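Local coordinates for protein PaaA (Enterobacter agglomerans, PDB 5FF5) that probably activates carboxylates of a precursor peptide by adenylation, as ThiF/E1-family enzymes do, on the way to the bicyclic core of the antibiotic pantocin A, at residues E128-S133 / K342-Y347; W146-L151 / Q175-T180; P213-L218 / I247-K252; I256-L261 / Y274-V279; I268-I273 / P350-K355. All blocks are in the same frame, centred on the assembly; numbering follows the deposited sequence.

Contact 1: residues E128-S133 / K342-Y347; sequences ERLKQS and KTITGY
The guanidinium of Arg129 meets Thr345 with its edge: NH1 points at the carbonyl O of that residue, which lies only 6° out of the guanidinium plane, and the Arg129 NH1 to Thr345 O hydrogen bond measures 3.0 Å. A second flat group, the ring of Tyr347, has Thr345 OG1 near its plane at one edge, while Phe113 meets it from outside the pair. This is helix-to-helix packing in the ThiF-type Rossmann domain, joining helix 123-131 to the end of the long helix 326-345, where Gly346 leaves the helical conformation with positive phi. A carbonyl in the last turn of a helix commonly lacks an amide partner further along, and here an arginine supplies the donor. The Arg129 chain is extended from CG to NE, which carries NH1 across to Thr345 O, and the same NH1 also forms a salt bridge with Asp119. Beside this polar link lies an apolar layer. Leu130 and Ile344 meet at about a right angle, with Leu130 CD2 4.0 Å from Ile344 CG2, and the CG2 methyl of Thr345 packs on the same leucine. With the hydroxyl of Thr345 (chi1 72°) turned back to Val341 O in its own helix, that methyl is left facing Leu130. Beside Ile344, Ser133 OG donates to Arg129 O over 2.9 Å, within the carbonyl plane.

Contact 2: residues W146-L151 / Q175-T180; sequences WCALQL and QVLYRT
Val176 lies over the indole of Trp146 in a CH-pi contact, its CG1 3.9 Å from the centroid of the five-membered ring and 12° off the normal. The first torsion of Val176 (69°) sets CG1 between the backbone N and the carbonyl carbon, which turns it over that face, while Val176 CB covers Trp146 CE2 at 3.8 Å. Aliphatic packing continues the contact. The side chains of Leu149 and Val176 cross at about a right angle, CD2 touching CG1; Ala148 CB touches Leu177 CD1 at 3.8 Å, and Leu149 and Leu177 lie side by side, pointing opposite ways. Polar bonds surround this apolar core: Trp146 NE1 donates to Arg174 O, which helps to fix the indole's rotation, and Val176 O is bonded to Tyr198 OH of the second subunit. A type I turn from Gln175 to Tyr178 presents Val176 and Leu177 to helix 142-153. Gly139 and Gly141, after strand 134-138, and Gly144, in that helix's first turn, form a GxGxxG pattern, consistent with the strand-turn-helix nucleotide-binding motif of a Rossmann fold.

Contact 3: residues P213-L218 / I247-K252; sequences PDRARL and IHSIAK
Arg215 reaches from helix 215-222 to helix 243-254, which leads into strand 258-263 of the Rossmann-type mixed sheet, and makes the polar link of this pair, with NH1 donating to Ser249 OG over 2.6 Å. The bond is bent, 138° at the hydrogen, and the oxygen sits 16° out of the guanidinium plane. An extended chain, starting from CG opposite the backbone N (chi1 174°), gives the arginine this span. Charge pairing adds to the grip, since NE forms a salt bridge with Glu219 in its own helix and NH2 another with Asp253 near the C-terminal end of the partner helix. Apolar contact covers one face of the flat group: Ile250 CG1 is 3.9 Å from the guanidinium plane, over its centre, with the two side chains antiparallel. Deeper in, Leu218 CB packs on Ile250 CD1, and the side chains of Leu218 and Ile247 cross at about a right angle. With its edge bonded by a serine and two acids and one face on an isoleucine, the guanidinium is probably held in orientation, its charge balanced by carboxylates from both helices.

Contact 4: residues I256-L261 / Y274-V279; sequences IPVIEL and YLNDGV
Asn276 adopts left-handed backbone angles (phi 56°) just past the end of strand 267-274 and turns its side-chain amide back onto the residues leading into strand 258-263, ND2 donating to Ile256 O. The modelled separation of 2.5 Å is too short to be taken literally at this resolution, and the oxygen lies 18° out of the amide plane. Next to it comes a regular antiparallel hydrogen-bonded pair, the last before the hairpin strands part: Tyr274 N bonds to Val258 O at 2.8 Å and Val258 N returns to Tyr274 O at 3.2 Å. Pro257, which has no N-H to give, brings its CA to Tyr274 O in a CA-H...O contact. On the face carrying Val258 and Tyr274, Glu260 comes to the tyrosine ring edge at a slant, with CG near the ring plane and the carboxylate turned 71° from it. His248 of helix 243-254 meets the same ring edge-to-face. Where the pairing of main chains runs out, an asparagine amide probably stands in for a backbone donor past Pro257, though its exact geometry is doubtful.

Contact 5: residues I268-I273 / P350-K355; sequences ISVGPI and PHLVGK
Ile273 and Val353 form a single backbone bridge, in which Ile273 N donates to Leu352 O over 3.1 Å and Gly354 N returns a weak bond to Ile273 O. Among the side chains, Ile273 and Leu352 carry most of the contact. One branch of the leucine, CD2, lies on Val270 CG1, and Leu352 CB meets Ile273 CD1 at 3.9 Å, those two chains at about a right angle. Ile273 CD1 also reaches toward Pro350 CB, more loosely. Leu352 O is gripped twice, because Lys355 N, closing the type II turn from Leu352 to Lys355, approaches from the opposite face of the carbonyl plane; Ile273 N stands 51° out of that plane. Gly354 supplies the turn's positive phi. In strand 267-274 Gly271 has a backbone shape suited to glycine, the peptide before Pro272 is cis, and Pro272 CA comes close to Leu352 O and Lys355 O. Gln339 OE1 of helix 326-345 accepts from Leu352 N, and Phe364 of the second subunit packs on the leucine side chain. The turn leads straight into strand 355-360, the sheet neighbour of strand 267-274, while Val270 is covered by Met332 and Val336 of helix 326-345 and Ile273 by Ile259 of strand 258-263.

How the contacts relate
All five contacts belong to the ThiF-type domain. Contact 1 joins distant parts of the chain, and contacts 2, 3 and 4 are nested in order inside the loop it closes; contact 5 interlaces with contacts 1 and 4. Contacts 4 and 5, centres about 10 Å apart, share the hairpin of strands 258-263 and 267-274 in the mixed sheet. Contact 3 lies about 14 Å from contact 4, centre to centre, and touches it through helix 243-254. Helix 326-345 brings contact 1 against contact 5 through Thr343. Contact 2, on the helix that follows strand 134-138, has its centre about 21 Å or more from the others and, like contact 5, reaches the second subunit, so both lie where the two subunits meet.

Contact 1: residues E128-S133 / K342-Y347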
# COMPACT_ATOMS: atom_id res chain seq x y z
N GLU A 128 8.52 13.68 -15.39
CA GLU A 128 7.91 14.44 -16.47
C GLU A 128 6.95 13.55 -17.25
O GLU A 128 5.85 13.97 -17.61
CB GLU A 128 8.99 15.00 -17.38
CG GLU A 128 9.66 16.23 -16.83
CD GLU A 128 10.76 16.73 -17.73
OE1 GLU A 128 10.93 16.14 -18.83
OE2 GLU A 128 11.44 17.71 -17.35
N ARG A 129 7.37 12.31 -17.47
CA ARG A 129 6.58 11.32 -18.18
C ARG A 129 5.30 10.99 -17.40
O ARG A 129 4.31 10.52 -17.97
CB ARG A 129 7.42 10.06 -18.40
CG ARG A 129 8.35 10.16 -19.60
CD ARG A 129 9.33 9.00 -19.71
NE ARG A 129 10.37 9.27 -20.71
CZ ARG A 129 11.30 8.39 -21.08
NH1 ARG A 129 11.31 7.19 -20.55
NH2 ARG A 129 12.20 8.69 -22.00
N LEU A 130 5.30 11.26 -16.11
CA LEU A 130 4.12 11.06 -15.30
C LEU A 130 3.23 12.28 -15.40
O LEU A 130 2.02 12.15 -15.48
CB LEU A 130 4.47 10.78 -13.83
CG LEU A 130 5.09 9.43 -13.44
CD1 LEU A 130 5.36 9.39 -11.95
CD2 LEU A 130 4.20 8.26 -13.90
N LYS A 131 3.80 13.48 -15.38
CA LYS A 131 2.97 14.66 -15.41
C LYS A 131 2.28 14.78 -16.75
O LYS A 131 1.18 15.34 -16.88
CB LYS A 131 3.76 15.94 -15.10
CG LYS A 131 2.82 17.15 -15.08
CD LYS A 131 3.39 18.43 -14.50
CE LYS A 131 2.22 19.32 -14.09
NZ LYS A 131 2.56 20.50 -13.25
N GLN A 132 2.90 14.21 -17.77
CA GLN A 132 2.33 14.31 -19.09
C GLN A 132 1.25 13.26 -19.33
O GLN A 132 0.54 13.31 -20.34
CB GLN A 132 3.45 14.23 -20.12
CG GLN A 132 4.16 15.55 -20.19
CD GLN A 132 5.63 15.42 -20.50
OE1 GLN A 132 6.18 14.32 -20.55
NE2 GLN A 132 6.28 16.55 -20.70
N SER A 133 1.10 12.33 -18.39
CA SER A 133 0.14 11.25 -18.53
C SER A 133 -1.27 11.62 -18.12
O SER A 133 -1.47 12.51 -17.30
CB SER A 133 0.58 10.05 -17.72
OG SER A 133 1.69 9.44 -18.34
N LYS A 342 5.74 2.16 -13.58
CA LYS A 342 6.84 1.54 -14.34
C LYS A 342 6.59 1.52 -15.84
O LYS A 342 7.51 1.72 -16.62
CB LYS A 342 7.10 0.12 -13.85
CG LYS A 342 7.74 0.03 -12.49
CD LYS A 342 8.34 -1.35 -12.32
CE LYS A 342 8.32 -1.84 -10.88
NZ LYS A 342 9.29 -1.09 -10.02
N THR A 343 5.34 1.26 -16.25
CA THR A 343 5.00 1.23 -17.67
C THR A 343 5.06 2.62 -18.30
O THR A 343 5.72 2.80 -19.30
CB THR A 343 3.61 0.65 -17.92
OG1 THR A 343 3.51 -0.64 -17.31
CG2 THR A 343 3.35 0.54 -19.42
N ILE A 344 4.36 3.58 -17.72
CA ILE A 344 4.37 4.95 -18.23
C ILE A 344 5.77 5.53 -18.30
O ILE A 344 6.16 6.08 -19.34
CB ILE A 344 3.54 5.91 -17.35
CG1 ILE A 344 2.06 5.54 -17.37
CG2 ILE A 344 3.77 7.34 -17.78
CD1 ILE A 344 1.18 6.32 -16.36
N THR A 345 6.55 5.41 -17.22
CA THR A 345 7.83 6.11 -17.14
C THR A 345 8.96 5.29 -17.71
O THR A 345 9.91 5.83 -18.27
CB THR A 345 8.21 6.52 -15.70
OG1 THR A 345 8.57 5.38 -14.92
CG2 THR A 345 7.07 7.30 -15.03
N GLY A 346 8.92 3.99 -17.48
CA GLY A 346 9.96 3.12 -17.99
C GLY A 346 11.26 3.11 -17.19
O GLY A 346 12.31 2.74 -17.72
N TYR A 347 11.20 3.53 -15.93
CA TYR A 347 12.38 3.56 -15.07
C TYR A 347 12.77 2.14 -14.70
O TYR A 347 13.89 1.91 -14.30
CB TYR A 347 12.13 4.38 -13.81
CG TYR A 347 11.46 3.60 -12.69
CD1 TYR A 347 10.09 3.48 -12.61
CD2 TYR A 347 12.22 3.00 -11.71
CE1 TYR A 347 9.49 2.76 -11.60
CE2 TYR A 347 11.63 2.28 -10.70
CZ TYR A 347 10.27 2.16 -10.64
OH TYR A 347 9.71 1.44 -9.60

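Contact 2: residues W146-L151 / Q175-T180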
# COMPACT_ATOMS: atom_id res chain seq x y z
N TRP A 146 -8.64 3.82 -4.39
CA TRP A 146 -7.24 3.67 -3.99
C TRP A 146 -6.31 3.93 -5.15
O TRP A 146 -5.24 4.49 -4.96
CB TRP A 146 -6.99 2.29 -3.41
CG TRP A 146 -7.61 2.11 -2.08
CD1 TRP A 146 -8.88 1.72 -1.81
CD2 TRP A 146 -6.98 2.32 -0.82
NE1 TRP A 146 -9.09 1.67 -0.46
CE2 TRP A 146 -7.94 2.04 0.17
CE3 TRP A 146 -5.69 2.70 -0.43
CZ2 TRP A 146 -7.65 2.13 1.52
CZ3 TRP A 146 -5.41 2.80 0.91
CH2 TRP A 146 -6.39 2.51 1.87
N CYS A 147 -6.72 3.54 -6.35
CA CYS A 147 -5.90 3.79 -7.53
C CYS A 147 -5.79 5.28 -7.84
O CYS A 147 -4.71 5.77 -8.18
CB CYS A 147 -6.44 3.06 -8.75
SG CYS A 147 -6.17 1.28 -8.77
N ALA A 148 -6.90 5.99 -7.75
CA ALA A 148 -6.88 7.43 -7.99
C ALA A 148 -5.91 8.09 -7.02
O ALA A 148 -5.07 8.92 -7.42
CB ALA A 148 -8.27 8.02 -7.84
N LEU A 149 -6.03 7.70 -5.76
CA LEU A 149 -5.25 8.31 -4.71
C LEU A 149 -3.76 8.20 -4.95
O LEU A 149 -3.08 9.21 -5.06
CB LEU A 149 -5.58 7.67 -3.37
CG LEU A 149 -4.79 8.32 -2.23
CD1 LEU A 149 -4.91 9.85 -2.30
CD2 LEU A 149 -5.24 7.80 -0.90
N GLN A 150 -3.27 6.96 -5.04
CA GLN A 150 -1.83 6.73 -5.14
C GLN A 150 -1.26 7.29 -6.42
O GLN A 150 -0.11 7.75 -6.45
CB GLN A 150 -1.51 5.23 -5.02
CG GLN A 150 -1.70 4.67 -3.62
CD GLN A 150 -1.48 3.17 -3.54
OE1 GLN A 150 -0.77 2.59 -4.36
NE2 GLN A 150 -2.09 2.54 -2.55
N LEU A 151 -2.07 7.29 -7.47
CA LEU A 151 -1.71 7.93 -8.72
C LEU A 151 -1.60 9.45 -8.55
O LEU A 151 -0.67 10.08 -9.05
CB LEU A 151 -2.75 7.60 -9.79
CG LEU A 151 -2.66 6.22 -10.43
CD1 LEU A 151 -3.99 5.81 -11.07
CD2 LEU A 151 -1.54 6.22 -11.47
N GLN A 175 -13.59 2.81 0.79
CA GLN A 175 -13.34 3.74 -0.31
C GLN A 175 -12.67 5.00 0.26
O GLN A 175 -13.36 5.86 0.81
CB GLN A 175 -14.66 4.05 -1.01
CG GLN A 175 -15.57 2.81 -1.17
CD GLN A 175 -16.68 2.99 -2.19
OE1 GLN A 175 -16.76 4.02 -2.86
NE2 GLN A 175 -17.53 1.98 -2.32
N VAL A 176 -11.35 5.10 0.07
CA VAL A 176 -10.47 6.04 0.81
C VAL A 176 -10.54 7.53 0.45
O VAL A 176 -10.09 8.37 1.24
CB VAL A 176 -8.99 5.62 0.66
CG1 VAL A 176 -8.48 5.83 -0.77
CG2 VAL A 176 -8.11 6.37 1.66
N LEU A 177 -11.07 7.86 -0.73
CA LEU A 177 -11.18 9.25 -1.19
C LEU A 177 -12.37 9.96 -0.55
O LEU A 177 -12.54 11.17 -0.73
CB LEU A 177 -11.33 9.29 -2.71
CG LEU A 177 -10.08 9.05 -3.52
CD1 LEU A 177 -10.36 9.27 -4.98
CD2 LEU A 177 -9.03 10.02 -3.06
N TYR A 178 -13.17 9.20 0.20
CA TYR A 178 -14.40 9.72 0.79
C TYR A 178 -14.31 9.69 2.31
O TYR A 178 -14.13 8.64 2.91
CB TYR A 178 -15.62 8.91 0.33
CG TYR A 178 -15.64 8.56 -1.13
CD1 TYR A 178 -15.34 9.50 -2.10
CD2 TYR A 178 -15.96 7.28 -1.56
CE1 TYR A 178 -15.34 9.17 -3.44
CE2 TYR A 178 -15.98 6.94 -2.90
CZ TYR A 178 -15.67 7.89 -3.84
OH TYR A 178 -15.68 7.56 -5.19
N ARG A 179 -14.50 10.85 2.92
CA ARG A 179 -14.47 10.98 4.37
C ARG A 179 -15.88 11.18 4.89
O ARG A 179 -16.79 11.39 4.11
CB ARG A 179 -13.58 12.15 4.80
CG ARG A 179 -12.09 11.93 4.52
CD ARG A 179 -11.46 13.20 3.96
NE ARG A 179 -10.05 13.32 4.31
CZ ARG A 179 -9.55 14.18 5.20
NH1 ARG A 179 -10.35 15.01 5.86
NH2 ARG A 179 -8.25 14.19 5.43
N THR A 180 -16.07 11.09 6.21
CA THR A 180 -17.41 11.16 6.79
C THR A 180 -18.22 12.37 6.33
O THR A 180 -19.39 12.23 6.01
CB THR A 180 -17.33 11.18 8.30
OG1 THR A 180 -16.47 10.11 8.73
CG2 THR A 180 -18.70 10.96 8.89

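Contact 3: residues P213-L218 / I247-K252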
# COMPACT_ATOMS: atom_id res chain seq x y z
N PRO A 213 -22.91 0.95 -22.47
CA PRO A 213 -22.27 0.26 -23.59
C PRO A 213 -22.53 0.95 -24.93
O PRO A 213 -22.86 0.26 -25.89
CB PRO A 213 -22.91 -1.13 -23.56
CG PRO A 213 -24.26 -0.89 -22.98
CD PRO A 213 -24.12 0.25 -22.01
N ASP A 214 -22.39 2.27 -24.98
CA ASP A 214 -22.45 3.06 -26.21
C ASP A 214 -21.04 3.51 -26.59
O ASP A 214 -20.41 4.25 -25.84
CB ASP A 214 -23.36 4.28 -26.04
N ARG A 215 -20.53 3.07 -27.73
CA ARG A 215 -19.15 3.42 -28.06
C ARG A 215 -19.02 4.91 -28.35
O ARG A 215 -17.93 5.48 -28.29
CB ARG A 215 -18.61 2.61 -29.24
CG ARG A 215 -17.23 3.05 -29.71
CD ARG A 215 -16.54 1.99 -30.55
NE ARG A 215 -15.19 2.42 -30.92
CZ ARG A 215 -14.16 1.60 -31.11
NH1 ARG A 215 -14.31 0.29 -31.00
NH2 ARG A 215 -12.97 2.10 -31.43
N ALA A 216 -20.14 5.55 -28.68
CA ALA A 216 -20.08 6.95 -29.03
C ALA A 216 -19.75 7.79 -27.79
O ALA A 216 -19.00 8.75 -27.89
CB ALA A 216 -21.38 7.40 -29.66
N ARG A 217 -20.27 7.39 -26.63
CA ARG A 217 -20.02 8.12 -25.40
C ARG A 217 -18.68 7.69 -24.81
O ARG A 217 -17.89 8.53 -24.38
CB ARG A 217 -21.16 7.89 -24.39
CG ARG A 217 -21.02 8.67 -23.07
CD ARG A 217 -20.68 10.12 -23.32
NE ARG A 217 -20.67 10.96 -22.11
CZ ARG A 217 -20.25 12.22 -22.10
NH1 ARG A 217 -19.78 12.77 -23.20
NH2 ARG A 217 -20.28 12.94 -20.99
N LEU A 218 -18.41 6.39 -24.84
CA LEU A 218 -17.18 5.83 -24.28
C LEU A 218 -15.93 6.44 -24.89
O LEU A 218 -14.94 6.64 -24.19
CB LEU A 218 -17.15 4.33 -24.49
CG LEU A 218 -18.13 3.53 -23.65
CD1 LEU A 218 -18.13 2.05 -24.05
CD2 LEU A 218 -17.79 3.70 -22.18
N ILE A 247 -14.51 -0.35 -24.29
CA ILE A 247 -13.39 0.45 -23.81
C ILE A 247 -12.09 -0.19 -24.30
O ILE A 247 -11.24 0.50 -24.86
CB ILE A 247 -13.36 0.56 -22.28
CG1 ILE A 247 -14.63 1.24 -21.78
CG2 ILE A 247 -12.15 1.34 -21.84
CD1 ILE A 247 -14.66 1.41 -20.28
N HIS A 248 -11.95 -1.50 -24.09
CA HIS A 248 -10.85 -2.28 -24.66
C HIS A 248 -10.67 -2.07 -26.18
O HIS A 248 -9.54 -1.91 -26.67
CB HIS A 248 -11.07 -3.76 -24.36
CG HIS A 248 -10.31 -4.24 -23.16
ND1 HIS A 248 -10.87 -5.07 -22.21
CD2 HIS A 248 -9.04 -4.00 -22.75
CE1 HIS A 248 -9.98 -5.31 -21.27
NE2 HIS A 248 -8.87 -4.68 -21.57
N SER A 249 -11.76 -2.09 -26.95
CA SER A 249 -11.65 -1.85 -28.38
C SER A 249 -11.16 -0.42 -28.63
O SER A 249 -10.29 -0.17 -29.48
CB SER A 249 -12.98 -2.09 -29.08
OG SER A 249 -12.87 -1.84 -30.48
N ILE A 250 -11.74 0.53 -27.91
CA ILE A 250 -11.31 1.91 -28.04
C ILE A 250 -9.80 2.00 -27.76
O ILE A 250 -9.06 2.72 -28.44
CB ILE A 250 -12.07 2.83 -27.08
CG1 ILE A 250 -13.58 2.66 -27.28
CG2 ILE A 250 -11.63 4.27 -27.28
CD1 ILE A 250 -14.43 3.38 -26.26
N ALA A 251 -9.37 1.26 -26.75
CA ALA A 251 -7.97 1.25 -26.33
C ALA A 251 -7.07 0.66 -27.40
O ALA A 251 -6.09 1.27 -27.78
CB ALA A 251 -7.82 0.48 -25.03
N LYS A 252 -7.43 -0.51 -27.92
CA LYS A 252 -6.65 -1.10 -29.02
C LYS A 252 -6.54 -0.14 -30.22
O LYS A 252 -5.48 0.00 -30.84
CB LYS A 252 -7.28 -2.42 -29.46
CG LYS A 252 -6.55 -3.09 -30.60
CD LYS A 252 -7.16 -4.45 -30.94
CE LYS A 252 -6.87 -5.51 -29.86
NZ LYS A 252 -7.44 -6.86 -30.20

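Contact 4: residues I256-L261 / Y274-V279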
# COMPACT_ATOMS: atom_id res chain seq x y z
N ILE A 256 -3.73 2.66 -26.36
CA ILE A 256 -3.77 3.07 -24.98
C ILE A 256 -3.61 1.86 -24.05
O ILE A 256 -4.35 0.89 -24.17
CB ILE A 256 -5.09 3.78 -24.65
CG1 ILE A 256 -5.33 4.94 -25.61
CG2 ILE A 256 -5.07 4.29 -23.22
CD1 ILE A 256 -6.78 5.47 -25.55
N PRO A 257 -2.63 1.92 -23.14
CA PRO A 257 -2.50 0.85 -22.16
C PRO A 257 -3.73 0.70 -21.26
O PRO A 257 -4.32 1.67 -20.79
CB PRO A 257 -1.26 1.27 -21.35
CG PRO A 257 -0.52 2.19 -22.24
CD PRO A 257 -1.56 2.93 -23.00
N VAL A 258 -4.11 -0.54 -21.02
CA VAL A 258 -5.22 -0.88 -20.17
C VAL A 258 -4.74 -1.92 -19.15
O VAL A 258 -4.11 -2.91 -19.51
CB VAL A 258 -6.41 -1.43 -21.01
CG1 VAL A 258 -7.57 -1.86 -20.13
CG2 VAL A 258 -6.85 -0.44 -22.05
N ILE A 259 -5.03 -1.70 -17.87
CA ILE A 259 -4.68 -2.69 -16.87
C ILE A 259 -5.95 -3.18 -16.21
O ILE A 259 -6.81 -2.39 -15.86
CB ILE A 259 -3.72 -2.13 -15.80
CG1 ILE A 259 -3.18 -3.28 -14.93
CG2 ILE A 259 -4.43 -1.10 -14.93
CD1 ILE A 259 -2.19 -2.86 -13.88
N GLU A 260 -6.05 -4.49 -16.05
CA GLU A 260 -7.22 -5.10 -15.42
C GLU A 260 -6.88 -5.44 -14.00
O GLU A 260 -5.72 -5.39 -13.59
CB GLU A 260 -7.65 -6.37 -16.13
CG GLU A 260 -7.74 -6.28 -17.63
CD GLU A 260 -8.30 -7.55 -18.23
OE1 GLU A 260 -8.00 -8.65 -17.70
OE2 GLU A 260 -9.04 -7.47 -19.23
N LEU A 261 -7.88 -5.84 -13.25
CA LEU A 261 -7.66 -6.18 -11.87
C LEU A 261 -8.94 -6.69 -11.28
O LEU A 261 -10.01 -6.53 -11.87
CB LEU A 261 -7.14 -4.97 -11.10
CG LEU A 261 -8.11 -3.82 -10.96
CD1 LEU A 261 -8.64 -3.77 -9.55
CD2 LEU A 261 -7.44 -2.54 -11.32
N TYR A 274 -2.22 -4.41 -20.98
CA TYR A 274 -2.21 -4.47 -22.44
C TYR A 274 -1.55 -3.22 -23.01
O TYR A 274 -2.04 -2.12 -22.85
CB TYR A 274 -3.62 -4.60 -23.00
CG TYR A 274 -4.40 -5.82 -22.55
CD1 TYR A 274 -4.40 -6.99 -23.30
CD2 TYR A 274 -5.17 -5.78 -21.41
CE1 TYR A 274 -5.12 -8.09 -22.91
CE2 TYR A 274 -5.91 -6.88 -21.01
CZ TYR A 274 -5.88 -8.03 -21.76
OH TYR A 274 -6.63 -9.12 -21.34
N LEU A 275 -0.41 -3.38 -23.65
CA LEU A 275 0.30 -2.22 -24.13
C LEU A 275 -0.39 -1.58 -25.31
O LEU A 275 -0.33 -0.36 -25.49
CB LEU A 275 1.73 -2.59 -24.48
CG LEU A 275 2.72 -2.54 -23.31
CD1 LEU A 275 2.03 -2.49 -21.95
CD2 LEU A 275 3.70 -3.70 -23.43
N ASN A 276 -1.05 -2.40 -26.12
CA ASN A 276 -1.77 -1.93 -27.30
C ASN A 276 -0.85 -1.14 -28.21
O ASN A 276 -1.23 -0.09 -28.74
CB ASN A 276 -2.96 -1.07 -26.88
CG ASN A 276 -4.05 -1.88 -26.26
OD1 ASN A 276 -4.13 -3.07 -26.48
ND2 ASN A 276 -4.83 -1.25 -25.40
N ASP A 277 0.35 -1.66 -28.40
CA ASP A 277 1.35 -1.05 -29.28
C ASP A 277 1.43 -1.76 -30.65
O ASP A 277 2.19 -1.34 -31.53
CB ASP A 277 2.71 -1.06 -28.60
CG ASP A 277 3.02 -2.40 -27.91
OD1 ASP A 277 2.59 -3.47 -28.41
OD2 ASP A 277 3.69 -2.38 -26.87
N GLY A 278 0.67 -2.84 -30.82
CA GLY A 278 0.74 -3.63 -32.04
C GLY A 278 1.83 -4.67 -32.13
O GLY A 278 1.98 -5.31 -33.18
N VAL A 279 2.60 -4.83 -31.05
CA VAL A 279 3.67 -5.84 -31.00
C VAL A 279 3.45 -6.78 -29.82
O VAL A 279 4.39 -7.33 -29.25
CB VAL A 279 5.07 -5.19 -30.87
CG1 VAL A 279 6.16 -6.20 -31.26
CG2 VAL A 279 5.17 -3.93 -31.72

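Contact 5: residues I268-I273 / P350-K355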
# COMPACT_ATOMS: atom_id res chain seq x y z
N ILE A 268 -6.53 -11.89 -4.55
CA ILE A 268 -6.50 -10.72 -5.40
C ILE A 268 -5.83 -11.09 -6.69
O ILE A 268 -4.97 -11.98 -6.70
CB ILE A 268 -5.71 -9.57 -4.76
CG1 ILE A 268 -4.28 -10.04 -4.52
CG2 ILE A 268 -6.32 -9.13 -3.45
CD1 ILE A 268 -3.37 -8.94 -4.05
N SER A 269 -6.18 -10.39 -7.77
CA SER A 269 -5.48 -10.59 -9.03
C SER A 269 -5.23 -9.19 -9.61
O SER A 269 -6.01 -8.28 -9.39
CB SER A 269 -6.28 -11.48 -9.98
OG SER A 269 -7.35 -10.78 -10.59
N VAL A 270 -4.10 -9.01 -10.28
CA VAL A 270 -3.83 -7.73 -10.93
C VAL A 270 -3.19 -7.86 -12.31
O VAL A 270 -2.18 -8.54 -12.48
CB VAL A 270 -2.98 -6.81 -10.04
CG1 VAL A 270 -2.56 -5.57 -10.81
CG2 VAL A 270 -3.76 -6.41 -8.81
N GLY A 271 -3.82 -7.24 -13.30
CA GLY A 271 -3.37 -7.37 -14.67
C GLY A 271 -4.21 -8.41 -15.36
O GLY A 271 -5.12 -8.98 -14.76
N PRO A 272 -3.87 -8.70 -16.62
CA PRO A 272 -2.67 -8.23 -17.31
C PRO A 272 -2.71 -6.77 -17.75
O PRO A 272 -3.78 -6.18 -17.80
CB PRO A 272 -2.61 -9.14 -18.54
CG PRO A 272 -4.02 -9.45 -18.82
CD PRO A 272 -4.71 -9.54 -17.49
N ILE A 273 -1.54 -6.22 -18.06
CA ILE A 273 -1.46 -4.93 -18.74
C ILE A 273 -1.43 -5.18 -20.24
O ILE A 273 -0.67 -6.02 -20.71
CB ILE A 273 -0.20 -4.15 -18.39
CG1 ILE A 273 -0.13 -3.87 -16.89
CG2 ILE A 273 -0.13 -2.87 -19.21
CD1 ILE A 273 1.24 -3.43 -16.43
N PRO A 350 8.03 -3.67 -16.25
CA PRO A 350 6.86 -4.19 -15.53
C PRO A 350 6.62 -5.65 -15.81
O PRO A 350 6.62 -6.08 -16.95
CB PRO A 350 5.70 -3.35 -16.08
CG PRO A 350 6.16 -2.89 -17.44
CD PRO A 350 7.66 -3.17 -17.58
N HIS A 351 6.46 -6.41 -14.74
CA HIS A 351 6.14 -7.81 -14.85
C HIS A 351 4.82 -8.08 -15.57
O HIS A 351 4.76 -8.90 -16.50
CB HIS A 351 6.09 -8.43 -13.47
CG HIS A 351 6.37 -9.89 -13.48
ND1 HIS A 351 7.47 -10.44 -14.10
CD2 HIS A 351 5.67 -10.92 -12.96
CE1 HIS A 351 7.45 -11.75 -13.94
NE2 HIS A 351 6.36 -12.07 -13.26
N LEU A 352 3.76 -7.37 -15.16
CA LEU A 352 2.39 -7.76 -15.50
C LEU A 352 1.96 -7.66 -16.97
O LEU A 352 0.84 -8.04 -17.31
CB LEU A 352 1.42 -6.92 -14.67
CG LEU A 352 0.87 -7.70 -13.49
CD1 LEU A 352 2.01 -8.43 -12.84
CD2 LEU A 352 0.17 -6.77 -12.51
N VAL A 353 2.85 -7.20 -17.85
CA VAL A 353 2.51 -7.16 -19.26
C VAL A 353 2.22 -8.58 -19.73
O VAL A 353 3.09 -9.45 -19.71
CB VAL A 353 3.62 -6.54 -20.11
CG1 VAL A 353 3.30 -6.74 -21.58
CG2 VAL A 353 3.75 -5.06 -19.81
N GLY A 354 0.97 -8.83 -20.09
CA GLY A 354 0.59 -10.14 -20.56
C GLY A 354 0.47 -11.20 -19.48
O GLY A 354 0.25 -12.36 -19.80
N LYS A 355 0.60 -10.81 -18.21
CA LYS A 355 0.45 -11.78 -17.11
C LYS A 355 -0.56 -11.39 -16.01
O LYS A 355 -0.81 -10.21 -15.77
CB LYS A 355 1.81 -12.04 -16.46
CG LYS A 355 2.87 -12.57 -17.39
CD LYS A 355 4.12 -12.96 -16.60
CE LYS A 355 5.23 -13.34 -17.55
NZ LYS A 355 5.68 -12.17 -18.35